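Local coordinates for penicillin-binding protein 1A (Mycobacterium tuberculosis, PDB 5CXW) that builds cell-wall peptidoglycan, polymerising glycan strands and cross-linking their peptides, this piece being the penicillin-sensitive transpeptidase domain, at residues L93-S98 and K304-M308. Sequence-based numbering, arbitrary orientation.
Sequences LQTGSS and KDAWM. With 35P ((2R,4S)-5,5-dimethyl-2-{(1R)-2-oxo-1-[(phenoxyacetyl)amino]ethyl}-1,3-thiazolidine-4-carboxylic acid), chain C; PEG (di(hydroxyethyl)ether), chain D.
With CG anti to the carbonyl carbon (chi1 -69°) and chi2 at 78°, the Trp307 ring reaches Gln94 and Thr95. NE1 donates to Gln94 O at 2.8 Å. The donor lies in the carbonyl plane, on a lone pair, but the N-H...O angle of 139° shows a bent bond, the oxygen being tilted from the ring plane. One indole face is covered by Thr95: its CA sits over the rim, and CG2 makes an off-centre CH-pi contact 4.3 Å from the centroid of the Trp307 six-membered ring. At the edge, Leu93 CB packs 3.9 Å from Trp307 CZ2. Ser98 OG, above the same face as Thr95 CA, is bound 2.7 Å from Thr95 O. That oxygen also accepts from Ser98 N, on the same face of its plane, so two bonds from one residue close the turn 95-98.

The polar end is built by Lys304, whose chain bends at chi3 and chi4. NZ donates to Gln94 OE1 at 2.9 Å, tilted from the carbonyl plane, the two side chains crossing at about a right angle. Lys304 NZ also forms a salt bridge with Asp305 OD1 at 2.8 Å, on the syn lone pair. A water bridges Gln94 N to Asp305 OD2; Thr295 OG1 is hydrogen-bonded to OD1 and Trp320 NE1 to OD2, and the Trp320 ring meets Trp307 edge-to-face.

The chain held through Gln94 O and Thr95 runs on into Ser97, first residue of the SxxK motif of penicillin-binding transpeptidases; its OG is acylated by penicillin V and its N donates to the adduct's O17, as in an oxyanion hole. Strand 303-312 belongs to the five-stranded antiparallel sheet, beside strand 289-296; the short, weakly bonded strand 93-94 lies antiparallel to 208-209, and Met214 of helix 211-222 packs against Thr95, Ser98 and Trp307.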
# COMPACT_ATOMS: atom_id res chain seq x y z
N LEU A 93 1.91 5.97 9.34
CA LEU A 93 0.85 5.14 9.81
C LEU A 93 1.28 3.68 9.95
O LEU A 93 1.95 3.16 9.08
CB LEU A 93 -0.35 5.26 8.88
CG LEU A 93 -1.01 6.64 8.77
CD1 LEU A 93 -2.02 6.70 7.62
CD2 LEU A 93 -1.68 7.02 10.10
N GLN A 94 0.77 2.98 10.97
CA GLN A 94 0.96 1.53 11.02
C GLN A 94 0.12 0.88 9.94
O GLN A 94 -1.04 1.26 9.71
CB GLN A 94 0.56 0.94 12.39
CG GLN A 94 1.37 1.55 13.53
CD GLN A 94 1.02 0.88 14.82
OE1 GLN A 94 -0.12 0.94 15.24
NE2 GLN A 94 1.97 0.25 15.45
N THR A 95 0.71 -0.09 9.26
CA THR A 95 0.09 -0.77 8.10
C THR A 95 -0.58 -2.11 8.39
O THR A 95 -1.31 -2.66 7.51
CB THR A 95 1.16 -1.00 7.02
OG1 THR A 95 2.26 -1.69 7.61
CG2 THR A 95 1.62 0.33 6.49
N GLY A 96 -0.29 -2.67 9.58
CA GLY A 96 -0.82 -3.95 9.94
C GLY A 96 -0.43 -4.98 8.89
O GLY A 96 0.66 -4.92 8.33
N SER A 97 -1.36 -5.90 8.62
CA SER A 97 -1.08 -7.06 7.79
C SER A 97 -0.81 -6.73 6.34
O SER A 97 -0.37 -7.63 5.60
CB SER A 97 -2.22 -8.03 7.84
OG SER A 97 -2.37 -8.57 9.17
N SER A 98 -1.02 -5.49 5.90
CA SER A 98 -0.70 -5.15 4.52
C SER A 98 0.81 -5.22 4.30
O SER A 98 1.27 -5.31 3.15
CB SER A 98 -1.29 -3.81 4.11
OG SER A 98 -0.77 -2.72 4.84
N LYS A 304 -7.60 0.09 15.14
CA LYS A 304 -7.10 1.43 15.08
C LYS A 304 -6.98 1.96 13.68
O LYS A 304 -7.46 3.05 13.40
CB LYS A 304 -5.76 1.56 15.80
CG LYS A 304 -5.21 2.98 15.81
CD LYS A 304 -4.06 3.16 16.79
CE LYS A 304 -2.79 2.41 16.35
NZ LYS A 304 -2.03 3.06 15.21
N ASP A 305 -6.38 1.19 12.79
CA ASP A 305 -6.18 1.56 11.40
C ASP A 305 -6.67 0.40 10.54
O ASP A 305 -6.51 -0.76 10.89
CB ASP A 305 -4.72 1.76 11.00
CG ASP A 305 -3.94 2.63 11.95
OD1 ASP A 305 -3.43 2.12 12.94
OD2 ASP A 305 -3.85 3.86 11.66
N ALA A 306 -7.26 0.73 9.41
CA ALA A 306 -7.79 -0.26 8.51
C ALA A 306 -7.32 0.04 7.12
O ALA A 306 -7.40 1.18 6.69
CB ALA A 306 -9.28 -0.29 8.61
N TRP A 307 -6.82 -0.96 6.40
CA TRP A 307 -6.22 -0.79 5.11
C TRP A 307 -6.73 -1.76 4.03
O TRP A 307 -6.98 -2.95 4.31
CB TRP A 307 -4.72 -1.09 5.19
CG TRP A 307 -3.87 -0.14 5.95
CD1 TRP A 307 -3.74 -0.04 7.32
CD2 TRP A 307 -3.06 0.90 5.38
NE1 TRP A 307 -2.84 1.00 7.62
CE2 TRP A 307 -2.38 1.55 6.45
CE3 TRP A 307 -2.79 1.29 4.05
CZ2 TRP A 307 -1.49 2.56 6.24
CZ3 TRP A 307 -1.86 2.33 3.83
CH2 TRP A 307 -1.23 2.96 4.93
N MET A 308 -6.76 -1.30 2.79
CA MET A 308 -6.81 -2.18 1.64
C MET A 308 -5.87 -1.61 0.61
O MET A 308 -6.00 -0.42 0.21
CB MET A 308 -8.22 -2.29 1.04
CG MET A 308 -8.34 -3.15 -0.22
SD MET A 308 -7.64 -4.81 0.03
CE MET A 308 -8.99 -5.88 -0.52
C24 35P C . -5.54 -7.85 17.81
C23 35P C . -6.28 -7.33 18.86
C22 35P C . -7.19 -6.33 18.64
C21 35P C . -7.41 -5.83 17.36
C20 35P C . -6.69 -6.34 16.30
C19 35P C . -5.75 -7.37 16.52
O1 35P C . -5.01 -7.93 15.51
C2 35P C . -5.38 -7.66 14.16
C3 35P C . -4.64 -8.61 13.26
O18 35P C . -4.28 -9.70 13.67
N4 35P C . -4.46 -8.15 12.02
C5 35P C . -3.82 -8.97 11.00
C6 35P C . -3.25 -8.04 10.00
O17 35P C . -3.61 -6.86 9.83
C8 35P C . -4.80 -9.97 10.25
N7 35P C . -5.12 -9.21 9.07
S11 35P C . -6.30 -10.37 10.95
C10 35P C . -7.34 -9.52 9.86
C12 35P C . -8.43 -8.76 10.62
C15 35P C . -8.04 -10.41 8.87
C9 35P C . -6.39 -8.53 9.17
C13 35P C . -6.74 -7.96 7.84
O14 35P C . -6.24 -8.53 6.82
O16 35P C . -7.46 -6.94 7.83
O2 PEG D . 0.46 3.86 16.67
C3 PEG D . 1.33 4.98 16.59
C4 PEG D . 1.90 5.02 15.20
O4 PEG D . 3.21 4.50 15.26
O HOH W 1 -1.15 4.27 12.75